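Local coordinates for protein D-glucosaminate-6-phosphate ammonia lyase (Salmonella typhimurium, PDB 7LCE) that belongs to the PLP-dependent aminotransferase-like clan, in the selenocysteine synthase-like family, and carries a covalently bound pyridoxal phosphate cofactor, at residues A[302-307]-A[339-344]; A[16-21]-A[330-335]. One frame throughout, in Å; residues are numbered along the deposited sequence.

Contact 1 (A[302-307]-A[339-344]); sequences IRVRVN and GVFSLD
Val304 lies over one face of the Phe341 ring, its CB 3.9 Å from the ring centroid and 18° off the normal, a CH-pi contact. The two side chains run side by side, and Phe341 CG sits between the backbone N and the carbonyl carbon (chi1 69°), which turns the ring toward Val304 on the neighbouring strand. Val304 CG1 touches Phe341 CZ at 3.5 Å, while its CG2 turns to Leu343 CD1 at 3.6 Å. A beta-branched residue suits this place, since Val304 offers its two methyls to different neighbours. Val306 meets the same ring at its edge, CG2 to Phe341 CE2 3.7 Å.

On the opposite face CB, CG and NE of Arg305 lie against Val340 CG1, NE at 3.5 Å, with the guanidinium oblique to that methyl. Arg305 NH2 lies over one face of the Arg303 guanidinium, offset toward its rim, and Arg303 NH2 forms a salt bridge with Asp289 OD2.

Five backbone hydrogen bonds set this register. Val304 and Phe341 bond reciprocally, N of Val304 to O of Phe341 at 2.8 Å, and Val306 N reaches Gly339 O almost straight at 177°. Gly339 has a positive phi; at its backbone angles a CB would press on the carbonyl O of the residue before it, so glycine suits the place.

Helix 270-282 covers Ile302 and Val304, and helix 315-324 covers Phe341 and Val306. An antiparallel three-stranded sheet (286-292, 300-306, 340-343) with helices on its apolar face is consistent with the small C-terminal domain of PLP-dependent enzymes of this fold.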
loop_
_atom_site.group_PDB
_atom_site.type_symbol
_atom_site.label_atom_id
_atom_site.label_comp_id
_atom_site.label_asym_id
_atom_site.label_seq_id
_atom_site.Cartn_x
_atom_site.Cartn_y
_atom_site.Cartn_z
ATOM N N ILE A 302 -28.893 47.139 32.309
ATOM C CA ILE A 302 -30.285 47.561 32.452
ATOM C C ILE A 302 -31.159 46.399 32.003
ATOM O O ILE A 302 -31.348 46.166 30.805
ATOM C CB ILE A 302 -30.595 48.835 31.660
ATOM C CG1 ILE A 302 -29.701 49.992 32.107
ATOM C CG2 ILE A 302 -32.064 49.212 31.810
ATOM C CD1 ILE A 302 -29.769 51.188 31.183
ATOM N N ARG A 303 -31.694 45.666 32.973
ATOM C CA ARG A 303 -32.604 44.568 32.693
ATOM C C ARG A 303 -33.999 45.121 32.437
ATOM O O ARG A 303 -34.555 45.837 33.274
ATOM C CB ARG A 303 -32.613 43.587 33.863
ATOM C CG ARG A 303 -33.548 42.411 33.699
ATOM C CD ARG A 303 -33.428 41.468 34.882
ATOM N NE ARG A 303 -33.796 42.112 36.136
ATOM C CZ ARG A 303 -33.562 41.600 37.335
ATOM N NH1 ARG A 303 -32.964 40.429 37.481
ATOM N NH2 ARG A 303 -33.943 42.275 38.415
ATOM N N VAL A 304 -34.569 44.778 31.284
ATOM C CA VAL A 304 -35.874 45.278 30.865
ATOM C C VAL A 304 -36.825 44.094 30.808
ATOM O O VAL A 304 -36.591 43.135 30.060
ATOM C CB VAL A 304 -35.806 45.990 29.504
ATOM C CG1 VAL A 304 -37.163 46.572 29.145
ATOM C CG2 VAL A 304 -34.746 47.077 29.528
ATOM N N ARG A 305 -37.898 44.165 31.589
ATOM C CA ARG A 305 -38.905 43.118 31.643
ATOM C C ARG A 305 -40.166 43.605 30.943
ATOM O O ARG A 305 -40.619 44.730 31.178
ATOM C CB ARG A 305 -39.202 42.736 33.096
ATOM C CG ARG A 305 -40.169 41.576 33.270
ATOM C CD ARG A 305 -40.191 41.088 34.715
ATOM N NE ARG A 305 -38.892 40.590 35.157
ATOM C CZ ARG A 305 -38.038 41.273 35.908
ATOM N NH1 ARG A 305 -38.312 42.498 36.329
ATOM N NH2 ARG A 305 -36.879 40.716 36.246
ATOM N N VAL A 306 -40.728 42.756 30.088
ATOM C CA VAL A 306 -41.880 43.103 29.265
ATOM C C VAL A 306 -43.093 42.357 29.796
ATOM O O VAL A 306 -43.017 41.154 30.075
ATOM C CB VAL A 306 -41.632 42.766 27.785
ATOM C CG1 VAL A 306 -42.746 43.327 26.919
ATOM C CG2 VAL A 306 -40.281 43.299 27.343
ATOM N N ASN A 307 -44.209 43.067 29.929
ATOM C CA ASN A 307 -45.479 42.463 30.307
ATOM C C ASN A 307 -46.341 42.372 29.056
ATOM O O ASN A 307 -46.808 43.392 28.540
ATOM C CB ASN A 307 -46.173 43.276 31.397
ATOM C CG ASN A 307 -47.445 42.617 31.889
ATOM O OD1 ASN A 307 -48.548 43.024 31.530
ATOM N ND2 ASN A 307 -47.295 41.583 32.709
ATOM N N GLY A 339 -38.986 36.356 29.220
ATOM C CA GLY A 339 -39.684 37.620 29.115
ATOM C C GLY A 339 -38.863 38.841 29.451
ATOM O O GLY A 339 -39.436 39.895 29.743
ATOM N N VAL A 340 -37.536 38.734 29.426
ATOM C CA VAL A 340 -36.643 39.834 29.771
ATOM C C VAL A 340 -35.569 39.949 28.698
ATOM O O VAL A 340 -35.075 38.939 28.186
ATOM C CB VAL A 340 -36.005 39.655 31.168
ATOM C CG1 VAL A 340 -37.072 39.705 32.253
ATOM C CG2 VAL A 340 -35.232 38.354 31.248
ATOM N N PHE A 341 -35.229 41.184 28.341
ATOM C CA PHE A 341 -34.047 41.473 27.542
ATOM C C PHE A 341 -33.229 42.541 28.250
ATOM O O PHE A 341 -33.767 43.372 28.986
ATOM C CB PHE A 341 -34.406 41.907 26.102
ATOM C CG PHE A 341 -35.070 43.254 26.007
ATOM C CD1 PHE A 341 -34.319 44.411 25.878
ATOM C CD2 PHE A 341 -36.451 43.356 26.019
ATOM C CE1 PHE A 341 -34.934 45.646 25.784
ATOM C CE2 PHE A 341 -37.070 44.589 25.924
ATOM C CZ PHE A 341 -36.310 45.734 25.805
ATOM N N SER A 342 -31.916 42.497 28.049
ATOM C CA SER A 342 -31.006 43.381 28.757
ATOM C C SER A 342 -30.180 44.207 27.782
ATOM O O SER A 342 -29.997 43.842 26.616
ATOM C CB SER A 342 -30.074 42.576 29.672
ATOM O OG SER A 342 -29.167 43.428 30.348
ATOM N N LEU A 343 -29.677 45.332 28.283
ATOM C CA LEU A 343 -28.868 46.267 27.512
ATOM C C LEU A 343 -27.528 46.431 28.212
ATOM O O LEU A 343 -27.479 46.859 29.370
ATOM C CB LEU A 343 -29.553 47.629 27.353
ATOM C CG LEU A 343 -30.880 47.835 26.614
ATOM C CD1 LEU A 343 -32.018 47.007 27.165
ATOM C CD2 LEU A 343 -31.245 49.310 26.664
ATOM N N ASP A 344 -26.447 46.106 27.507
ATOM C CA ASP A 344 -25.105 46.240 28.054
ATOM C C ASP A 344 -24.583 47.620 27.678
ATOM O O ASP A 344 -24.344 47.874 26.487
ATOM C CB ASP A 344 -24.192 45.150 27.513
ATOM C CG ASP A 344 -22.918 44.998 28.318
ATOM O OD1 ASP A 344 -22.495 45.979 28.965
ATOM O OD2 ASP A 344 -22.335 43.893 28.301
#

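Contact 2 (A[16-21]-A[330-335]); sequences NACGKM and YARKYQ
Asn16 and Tyr330 pair as parallel neighbours, 5.2 Å between their CA atoms, on two short strands. Ala17 N donates to Tyr330 O at 2.7 Å, with an N-H...O angle of 141°. Beyond this bond the chain 16-21 curls away, and Asn16 fixes the curl: its OD1 accepts from Cys18 N at 3.0 Å and from Gly19 N at 3.2 Å, while its ND2 gives a hydrogen to Gly19 O. An asparagine suits this place because one amide can both accept and donate to the backbone. Gly19 takes a phi of 151° that a residue with a CB would find hard to adopt.

Cys18 fills the angle between the segments. Its SG, swung anti to the backbone N (chi1 -168°), rests against Arg332, 3.9 Å from CG, and comes to the edge of the Tyr334 ring, close to the ring plane. This small side chain fits beside Ala331 O and Arg332. The Arg332 chain bends at chi3, bringing its guanidinium flat over the Tyr334 ring, with CE1 3.7 Å above the guanidinium plane. Met21 CE approaches the Tyr330 ring obliquely, and Tyr330 OH bonds to Glu46 of the second subunit.

Lys20 NZ hydrogen-bonds to O of the modified residue at position 213 and to Asn216 OD1, so the Asx turn closed by Asn16 here carries the chain from the two-stranded parallel sheet toward the pyridoxal-phosphate lysine.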
loop_
_atom_site.group_PDB
_atom_site.type_symbol
_atom_site.label_atom_id
_atom_site.label_comp_id
_atom_site.label_asym_id
_atom_site.label_seq_id
_atom_site.Cartn_x
_atom_site.Cartn_y
_atom_site.Cartn_z
ATOM N N ASN A 16 -25.284 49.128 19.650
ATOM C CA ASN A 16 -24.889 47.852 20.227
ATOM C C ASN A 16 -25.099 47.895 21.731
ATOM O O ASN A 16 -24.479 48.705 22.427
ATOM C CB ASN A 16 -23.430 47.534 19.903
ATOM C CG ASN A 16 -23.049 46.113 20.270
ATOM O OD1 ASN A 16 -23.688 45.479 21.113
ATOM N ND2 ASN A 16 -21.994 45.607 19.642
ATOM N N ALA A 17 -25.946 46.997 22.232
ATOM C CA ALA A 17 -26.176 46.863 23.663
ATOM C C ALA A 17 -26.080 45.412 24.113
ATOM O O ALA A 17 -26.467 45.101 25.246
ATOM C CB ALA A 17 -27.538 47.446 24.051
ATOM N N CYS A 18 -25.579 44.520 23.259
ATOM C CA CYS A 18 -25.394 43.117 23.603
ATOM C C CYS A 18 -23.972 42.809 24.059
ATOM O O CYS A 18 -23.781 42.127 25.070
ATOM C CB CYS A 18 -25.767 42.234 22.407
ATOM S SG CYS A 18 -25.921 40.475 22.797
ATOM N N GLY A 19 -22.974 43.309 23.346
ATOM C CA GLY A 19 -21.590 43.046 23.675
ATOM C C GLY A 19 -20.728 43.080 22.428
ATOM O O GLY A 19 -21.145 43.547 21.373
ATOM N N LYS A 20 -19.506 42.563 22.573
ATOM C CA LYS A 20 -18.525 42.563 21.486
ATOM C C LYS A 20 -18.845 41.398 20.552
ATOM O O LYS A 20 -18.279 40.304 20.637
ATOM C CB LYS A 20 -17.109 42.485 22.042
ATOM C CG LYS A 20 -16.877 43.387 23.254
ATOM C CD LYS A 20 -16.545 44.822 22.860
ATOM C CE LYS A 20 -15.080 44.987 22.509
ATOM N NZ LYS A 20 -14.201 44.689 23.674
ATOM N N MET A 21 -19.774 41.652 19.635
ATOM C CA MET A 21 -20.317 40.637 18.741
ATOM C C MET A 21 -19.665 40.718 17.366
ATOM O O MET A 21 -19.552 41.805 16.789
ATOM C CB MET A 21 -21.830 40.806 18.621
ATOM C CG MET A 21 -22.562 40.522 19.918
ATOM S SD MET A 21 -24.354 40.580 19.761
ATOM C CE MET A 21 -24.561 41.205 18.101
ATOM N N TYR A 330 -29.415 46.327 19.003
ATOM C CA TYR A 330 -29.115 44.950 19.385
ATOM C C TYR A 330 -28.970 44.880 20.902
ATOM O O TYR A 330 -28.005 45.406 21.467
ATOM C CB TYR A 330 -27.847 44.462 18.687
ATOM C CG TYR A 330 -28.022 44.207 17.205
ATOM C CD1 TYR A 330 -27.928 45.245 16.286
ATOM C CD2 TYR A 330 -28.278 42.930 16.725
ATOM C CE1 TYR A 330 -28.088 45.017 14.932
ATOM C CE2 TYR A 330 -28.438 42.692 15.372
ATOM C CZ TYR A 330 -28.343 43.737 14.479
ATOM O OH TYR A 330 -28.501 43.505 13.129
ATOM N N ALA A 331 -29.926 44.231 21.558
ATOM C CA ALA A 331 -29.889 44.017 22.998
ATOM C C ALA A 331 -29.506 42.576 23.322
ATOM O O ALA A 331 -29.417 41.714 22.445
ATOM C CB ALA A 331 -31.244 44.360 23.621
ATOM N N ARG A 332 -29.286 42.318 24.612
ATOM C CA ARG A 332 -28.979 40.967 25.066
ATOM C C ARG A 332 -30.266 40.153 25.096
ATOM O O ARG A 332 -31.210 40.496 25.817
ATOM C CB ARG A 332 -28.327 40.995 26.447
ATOM C CG ARG A 332 -26.884 41.470 26.460
ATOM C CD ARG A 332 -26.328 41.517 27.879
ATOM N NE ARG A 332 -26.229 40.200 28.498
ATOM C CZ ARG A 332 -25.163 39.416 28.426
ATOM N NH1 ARG A 332 -24.080 39.781 27.755
ATOM N NH2 ARG A 332 -25.179 38.238 29.043
ATOM N N LYS A 333 -30.301 39.075 24.315
ATOM C CA LYS A 333 -31.478 38.228 24.182
ATOM C C LYS A 333 -31.286 36.871 24.851
ATOM O O LYS A 333 -31.910 35.884 24.453
ATOM C CB LYS A 333 -31.850 38.060 22.711
ATOM C CG LYS A 333 -30.673 37.816 21.788
ATOM C CD LYS A 333 -31.121 37.829 20.337
ATOM C CE LYS A 333 -32.134 36.725 20.072
ATOM N NZ LYS A 333 -32.658 36.757 18.679
ATOM N N TYR A 334 -30.422 36.805 25.865
ATOM C CA TYR A 334 -30.122 35.531 26.511
ATOM C C TYR A 334 -31.355 34.967 27.208
ATOM O O TYR A 334 -31.804 33.855 26.904
ATOM C CB TYR A 334 -28.965 35.709 27.498
ATOM C CG TYR A 334 -27.614 35.879 26.832
ATOM C CD1 TYR A 334 -27.299 37.044 26.141
ATOM C CD2 TYR A 334 -26.655 34.876 26.895
ATOM C CE1 TYR A 334 -26.067 37.205 25.530
ATOM C CE2 TYR A 334 -25.420 35.027 26.287
ATOM C CZ TYR A 334 -25.131 36.193 25.608
ATOM O OH TYR A 334 -23.905 36.348 25.002
ATOM N N GLN A 335 -31.920 35.720 28.147
ATOM C CA GLN A 335 -33.120 35.291 28.865
ATOM C C GLN A 335 -34.392 35.800 28.203
ATOM O O GLN A 335 -35.368 36.132 28.882
ATOM C CB GLN A 335 -33.052 35.734 30.325
ATOM C CG GLN A 335 -31.899 35.138 31.126
ATOM C CD GLN A 335 -30.584 35.860 30.904
ATOM O OE1 GLN A 335 -30.545 36.932 30.301
ATOM N NE2 GLN A 335 -29.497 35.271 31.392
#

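In the fold
Strand 340-343 follows strand 327-331 in the chain, and the two contacts meet where Asp344 N probably bonds to Ala17 O and Ser342 O to Arg332 N. Both are partly buried, but contact 2 lies deeper: its centre is about 15 Å from the centre of the chain, against about 25 Å for the centre of contact 1. Contact 1 is a regular antiparallel ladder, with an apolar face under helices and an arginine-bearing face. Contact 2 has one backbone bond, then an Asx turn and side-chain packing where the chains part. It also touches a second subunit, whereas no other chain of the assembly reaches contact 1.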